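Local coordinates for SusD superfamily protein (Parabacteroides distasonis, PDB 3OTN) that probably binds glycans or other nutrients at the outer membrane, at residues G39-M51 and N59-V72. Residues are numbered along the deposited sequence; the frame is centred on the assembly and turned at random.
Sequences GWGCNTILLLEYM and NSQSNYKDFQDLLV. With EDO (1,2-ethanediol), chain L.
An aromatic cluster of Tyr50, Tyr64 and Phe67 joins the irregular turns that follow strand 42-43 to the short helix 64-68. The ring of Tyr50 lies between Leu46 CB on one face and Tyr64 on the other. Tyr64 meets it edge-to-face, with the ring planes at 57° and centroids 4.9 Å apart, while Tyr64 CB adds a CH-pi contact over the same ring. Tyr50 CB in turn sits over the face of Phe67, 4.1 Å from its centroid. Tyr50 O faces the edge of the Tyr64 ring, and one water links that carbonyl to Tyr64 OH. Tyr50 OH hydrogen-bonds to Ser284 O and lies 3.0 Å from Ser62 OG. Within the SusD-family fold this packing ties a loop-rich segment to helix 79-100: Leu47 CD1, which touches Phe67 CE2 at 3.9 Å, belongs to a side chain that also rests on that helix. Selenomethionine Met51 makes a Met-aromatic contact in which SE approaches the edge of Phe67; its chain, bent at chi2 and chi3 (-65° and -39°), brings CE within 3.6 Å of Leu70 CD1, on the positive-phi residue of the Schellman motif that closes the helix. Replacing Tyr50 by an alanine would probably leave Tyr64 without the face it packs on and Ser284 O without its hydroxyl donor. At the other end of the contact, Cys42 SG lies 3.3 Å from Gln61 O, beside an Asx turn in which Asn59 OD1 accepts from Gln61 N, above the carbonyl plane; the Asn59 amide has its strongest polar partner in Ser284.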
loop_
_atom_site.group_PDB
_atom_site.type_symbol
_atom_site.label_atom_id
_atom_site.label_comp_id
_atom_site.label_asym_id
_atom_site.label_seq_id
_atom_site.Cartn_x
_atom_site.Cartn_y
_atom_site.Cartn_z
ATOM N N GLY A 39 7.013 10.368 -17.141
ATOM C CA GLY A 39 7.246 9.139 -17.869
ATOM C C GLY A 39 5.915 8.665 -18.414
ATOM O O GLY A 39 4.899 9.294 -18.153
ATOM N N TRP A 40 5.906 7.541 -19.120
ATOM C CA TRP A 40 4.671 7.026 -19.669
ATOM C C TRP A 40 4.237 5.882 -18.823
ATOM O O TRP A 40 4.976 4.906 -18.650
ATOM C CB TRP A 40 4.843 6.526 -21.101
ATOM C CG TRP A 40 3.540 6.282 -21.847
ATOM C CD1 TRP A 40 2.489 7.168 -22.075
ATOM C CD2 TRP A 40 3.167 5.059 -22.462
ATOM N NE1 TRP A 40 1.495 6.540 -22.799
ATOM C CE2 TRP A 40 1.886 5.247 -23.049
ATOM C CE3 TRP A 40 3.785 3.815 -22.572
ATOM C CZ2 TRP A 40 1.229 4.223 -23.736
ATOM C CZ3 TRP A 40 3.145 2.808 -23.235
ATOM C CH2 TRP A 40 1.879 3.011 -23.821
ATOM N N GLY A 41 3.026 5.992 -18.295
ATOM C CA GLY A 41 2.523 4.955 -17.422
ATOM C C GLY A 41 3.352 4.799 -16.163
ATOM O O GLY A 41 3.454 3.721 -15.659
ATOM N N CYS A 42 3.928 5.886 -15.654
ATOM C CA CYS A 42 4.718 5.856 -14.399
ATOM C C CYS A 42 3.831 6.351 -13.253
ATOM O O CYS A 42 3.116 7.338 -13.378
ATOM C CB CYS A 42 5.964 6.753 -14.515
ATOM S SG CYS A 42 7.171 6.111 -15.712
ATOM N N ASN A 43 3.900 5.671 -12.135
ATOM C CA ASN A 43 3.040 5.956 -10.982
ATOM C C ASN A 43 3.797 5.501 -9.782
ATOM O O ASN A 43 4.517 4.502 -9.874
ATOM C CB ASN A 43 1.715 5.203 -11.141
ATOM C CG ASN A 43 0.702 5.498 -10.005
ATOM O OD1 ASN A 43 0.947 5.192 -8.849
ATOM N ND2 ASN A 43 -0.446 6.103 -10.358
ATOM N N THR A 44 3.602 6.205 -8.658
ATOM C CA THR A 44 4.266 5.908 -7.402
ATOM C C THR A 44 4.065 4.455 -6.937
ATOM O O THR A 44 4.964 3.882 -6.278
ATOM C CB THR A 44 3.847 6.878 -6.272
ATOM O OG1 THR A 44 2.409 6.979 -6.261
ATOM C CG2 THR A 44 4.490 8.249 -6.453
ATOM N N ILE A 45 2.919 3.856 -7.268
ATOM C CA ILE A 45 2.654 2.468 -6.866
ATOM C C ILE A 45 3.631 1.457 -7.434
ATOM O O ILE A 45 3.812 0.381 -6.854
ATOM C CB ILE A 45 1.219 1.967 -7.176
ATOM C CG1 ILE A 45 0.962 1.790 -8.684
ATOM C CG2 ILE A 45 0.167 2.859 -6.486
ATOM C CD1 ILE A 45 -0.442 1.184 -8.967
ATOM N N LEU A 46 4.282 1.806 -8.544
ATOM C CA LEU A 46 5.202 0.890 -9.186
ATOM C C LEU A 46 6.451 0.613 -8.371
ATOM O O LEU A 46 7.001 -0.490 -8.499
ATOM C CB LEU A 46 5.587 1.363 -10.597
ATOM C CG LEU A 46 4.500 1.544 -11.640
ATOM C CD1 LEU A 46 5.062 2.180 -12.882
ATOM C CD2 LEU A 46 3.760 0.220 -11.990
ATOM N N LEU A 47 6.897 1.579 -7.555
ATOM C CA LEU A 47 8.107 1.412 -6.730
ATOM C C LEU A 47 8.011 0.186 -5.844
ATOM O O LEU A 47 8.999 -0.541 -5.662
ATOM C CB LEU A 47 8.369 2.643 -5.827
ATOM C CG LEU A 47 9.676 2.628 -4.986
ATOM C CD1 LEU A 47 10.939 2.593 -5.870
ATOM C CD2 LEU A 47 9.762 3.826 -4.018
ATOM N N LEU A 48 6.817 -0.021 -5.292
ATOM C CA LEU A 48 6.555 -1.098 -4.345
ATOM C C LEU A 48 6.154 -2.411 -5.001
ATOM O O LEU A 48 5.975 -3.395 -4.307
ATOM C CB LEU A 48 5.499 -0.661 -3.336
ATOM C CG LEU A 48 5.745 0.658 -2.579
ATOM C CD1 LEU A 48 4.563 0.956 -1.672
ATOM C CD2 LEU A 48 7.035 0.636 -1.785
ATOM N N GLU A 49 6.013 -2.428 -6.322
ATOM C CA GLU A 49 5.752 -3.665 -7.064
ATOM C C GLU A 49 6.906 -4.148 -7.897
ATOM O O GLU A 49 6.982 -5.345 -8.225
ATOM C CB GLU A 49 4.521 -3.493 -7.956
ATOM C CG GLU A 49 3.223 -3.132 -7.154
ATOM C CD GLU A 49 2.828 -4.193 -6.135
ATOM O OE1 GLU A 49 3.059 -5.409 -6.363
ATOM O OE2 GLU A 49 2.266 -3.821 -5.090
ATOM N N TYR A 50 7.794 -3.246 -8.276
ATOM C CA TYR A 50 8.867 -3.636 -9.219
ATOM C C TYR A 50 9.976 -4.482 -8.656
ATOM O O TYR A 50 10.693 -5.113 -9.449
ATOM C CB TYR A 50 9.418 -2.425 -9.953
ATOM C CG TYR A 50 8.602 -1.908 -11.128
ATOM C CD1 TYR A 50 7.543 -2.626 -11.696
ATOM C CD2 TYR A 50 8.977 -0.718 -11.747
ATOM C CE1 TYR A 50 6.896 -2.149 -12.830
ATOM C CE2 TYR A 50 8.313 -0.234 -12.853
ATOM C CZ TYR A 50 7.266 -0.947 -13.382
ATOM O OH TYR A 50 6.654 -0.435 -14.513
HETATM N N MSE A 51 10.111 -4.595 -7.332
HETATM C CA MSE A 51 11.165 -5.427 -6.783
HETATM C C MSE A 51 10.692 -6.762 -6.234
HETATM O O MSE A 51 11.529 -7.567 -5.854
HETATM C CB MSE A 51 11.976 -4.707 -5.713
HETATM C CG MSE A 51 12.774 -3.519 -6.237
HETATM SE SE MSE A 51 14.159 -4.033 -7.504
HETATM C CE MSE A 51 14.873 -5.631 -6.854
ATOM N N ASN A 59 6.044 -1.560 -20.871
ATOM C CA ASN A 59 6.222 -0.124 -21.091
ATOM C C ASN A 59 7.682 0.249 -20.748
ATOM O O ASN A 59 8.080 0.273 -19.581
ATOM C CB ASN A 59 5.223 0.612 -20.194
ATOM C CG ASN A 59 5.432 2.161 -20.120
ATOM O OD1 ASN A 59 6.016 2.815 -21.010
ATOM N ND2 ASN A 59 4.915 2.748 -19.034
ATOM N N SER A 60 8.444 0.558 -21.785
ATOM C CA SER A 60 9.881 0.908 -21.718
ATOM C C SER A 60 10.241 2.170 -20.893
ATOM O O SER A 60 11.370 2.309 -20.392
ATOM C CB SER A 60 10.378 1.115 -23.165
ATOM O OG SER A 60 9.709 2.229 -23.778
ATOM N N GLN A 61 9.283 3.090 -20.811
ATOM C CA GLN A 61 9.454 4.359 -20.107
ATOM C C GLN A 61 9.254 4.268 -18.590
ATOM O O GLN A 61 9.511 5.244 -17.892
ATOM C CB GLN A 61 8.462 5.392 -20.657
ATOM C CG GLN A 61 8.601 5.606 -22.153
ATOM C CD GLN A 61 9.923 6.260 -22.499
ATOM O OE1 GLN A 61 10.128 7.440 -22.217
ATOM N NE2 GLN A 61 10.837 5.485 -23.088
ATOM N N SER A 62 8.761 3.126 -18.105
ATOM C CA SER A 62 8.466 2.914 -16.669
ATOM C C SER A 62 9.704 2.650 -15.828
ATOM O O SER A 62 9.598 2.568 -14.595
ATOM C CB SER A 62 7.486 1.765 -16.469
ATOM O OG SER A 62 7.938 0.567 -17.082
ATOM N N ASN A 63 10.859 2.501 -16.484
ATOM C CA ASN A 63 12.129 2.216 -15.812
ATOM C C ASN A 63 12.074 0.867 -15.093
ATOM O O ASN A 63 12.906 0.636 -14.213
ATOM C CB ASN A 63 12.538 3.368 -14.847
ATOM C CG ASN A 63 13.992 3.257 -14.329
ATOM O OD1 ASN A 63 14.856 2.715 -15.025
ATOM N ND2 ASN A 63 14.255 3.790 -13.107
ATOM N N TYR A 64 11.163 -0.041 -15.492
ATOM C CA TYR A 64 11.196 -1.392 -14.912
ATOM C C TYR A 64 12.588 -1.975 -15.066
ATOM O O TYR A 64 13.046 -2.648 -14.147
ATOM C CB TYR A 64 10.163 -2.378 -15.494
ATOM C CG TYR A 64 10.321 -3.785 -14.917
ATOM C CD1 TYR A 64 10.330 -3.999 -13.537
ATOM C CD2 TYR A 64 10.531 -4.886 -15.739
ATOM C CE1 TYR A 64 10.507 -5.273 -12.996
ATOM C CE2 TYR A 64 10.680 -6.162 -15.210
ATOM C CZ TYR A 64 10.685 -6.346 -13.842
ATOM O OH TYR A 64 10.880 -7.602 -13.326
ATOM N N LYS A 65 13.267 -1.686 -16.194
ATOM C CA LYS A 65 14.610 -2.224 -16.467
ATOM C C LYS A 65 15.615 -2.108 -15.321
ATOM O O LYS A 65 16.291 -3.083 -15.029
ATOM C CB LYS A 65 15.243 -1.606 -17.736
ATOM N N ASP A 66 15.747 -0.921 -14.713
ATOM C CA ASP A 66 16.658 -0.732 -13.548
ATOM C C ASP A 66 16.374 -1.794 -12.441
ATOM O O ASP A 66 17.290 -2.368 -11.851
ATOM C CB ASP A 66 16.468 0.641 -12.890
ATOM C CG ASP A 66 17.259 1.763 -13.535
ATOM O OD1 ASP A 66 17.775 1.617 -14.656
ATOM O OD2 ASP A 66 17.299 2.836 -12.888
ATOM N N PHE A 67 15.096 -2.007 -12.173
ATOM C CA PHE A 67 14.628 -2.902 -11.117
ATOM C C PHE A 67 14.877 -4.358 -11.531
ATOM O O PHE A 67 15.434 -5.123 -10.755
ATOM C CB PHE A 67 13.153 -2.646 -10.785
ATOM C CG PHE A 67 12.873 -1.217 -10.360
ATOM C CD1 PHE A 67 12.642 -0.249 -11.306
ATOM C CD2 PHE A 67 12.911 -0.841 -9.031
ATOM C CE1 PHE A 67 12.421 1.073 -10.966
ATOM C CE2 PHE A 67 12.700 0.501 -8.666
ATOM C CZ PHE A 67 12.434 1.450 -9.652
ATOM N N GLN A 68 14.502 -4.722 -12.759
ATOM C CA GLN A 68 14.828 -6.077 -13.287
ATOM C C GLN A 68 16.314 -6.421 -13.295
ATOM O O GLN A 68 16.700 -7.567 -13.050
ATOM C CB GLN A 68 14.288 -6.267 -14.712
ATOM C CG GLN A 68 14.258 -7.718 -15.158
ATOM C CD GLN A 68 13.516 -7.900 -16.469
ATOM O OE1 GLN A 68 13.772 -7.186 -17.427
ATOM N NE2 GLN A 68 12.589 -8.861 -16.510
ATOM N N ASP A 69 17.142 -5.432 -13.608
ATOM C CA ASP A 69 18.571 -5.654 -13.749
ATOM C C ASP A 69 19.346 -5.550 -12.443
ATOM O O ASP A 69 20.569 -5.751 -12.436
ATOM C CB ASP A 69 19.154 -4.671 -14.771
ATOM C CG ASP A 69 18.685 -4.955 -16.194
ATOM O OD1 ASP A 69 18.163 -6.059 -16.452
ATOM O OD2 ASP A 69 18.850 -4.066 -17.044
ATOM N N LEU A 70 18.656 -5.237 -11.347
ATOM C CA LEU A 70 19.327 -4.915 -10.090
ATOM C C LEU A 70 20.370 -3.803 -10.300
ATOM O O LEU A 70 21.528 -3.924 -9.887
ATOM C CB LEU A 70 19.913 -6.176 -9.450
ATOM C CG LEU A 70 19.133 -6.752 -8.266
ATOM C CD1 LEU A 70 17.691 -7.022 -8.566
ATOM C CD2 LEU A 70 19.848 -8.021 -7.796
ATOM N N LEU A 71 19.947 -2.745 -10.991
ATOM C CA LEU A 71 20.748 -1.545 -11.220
ATOM C C LEU A 71 20.035 -0.273 -10.759
ATOM O O LEU A 71 20.344 0.805 -11.224
ATOM C CB LEU A 71 21.061 -1.396 -12.710
ATOM C CG LEU A 71 21.860 -2.516 -13.356
ATOM C CD1 LEU A 71 22.123 -2.134 -14.817
ATOM C CD2 LEU A 71 23.156 -2.741 -12.576
ATOM N N VAL A 72 19.088 -0.413 -9.855
ATOM C CA VAL A 72 18.464 0.708 -9.187
ATOM C C VAL A 72 19.566 1.616 -8.592
ATOM O O VAL A 72 20.582 1.124 -8.041
ATOM C CB VAL A 72 17.452 0.206 -8.134
ATOM C CG1 VAL A 72 16.922 1.348 -7.243
ATOM C CG2 VAL A 72 16.266 -0.472 -8.847
HETATM C C1 EDO L . 22.265 -1.354 -6.767
HETATM O O1 EDO L . 21.110 -1.427 -7.594
HETATM C C2 EDO L . 23.454 -1.849 -7.557
HETATM O O2 EDO L . 23.274 -3.251 -7.710
HETATM O O HOH W 1 11.706 -7.572 -10.657
#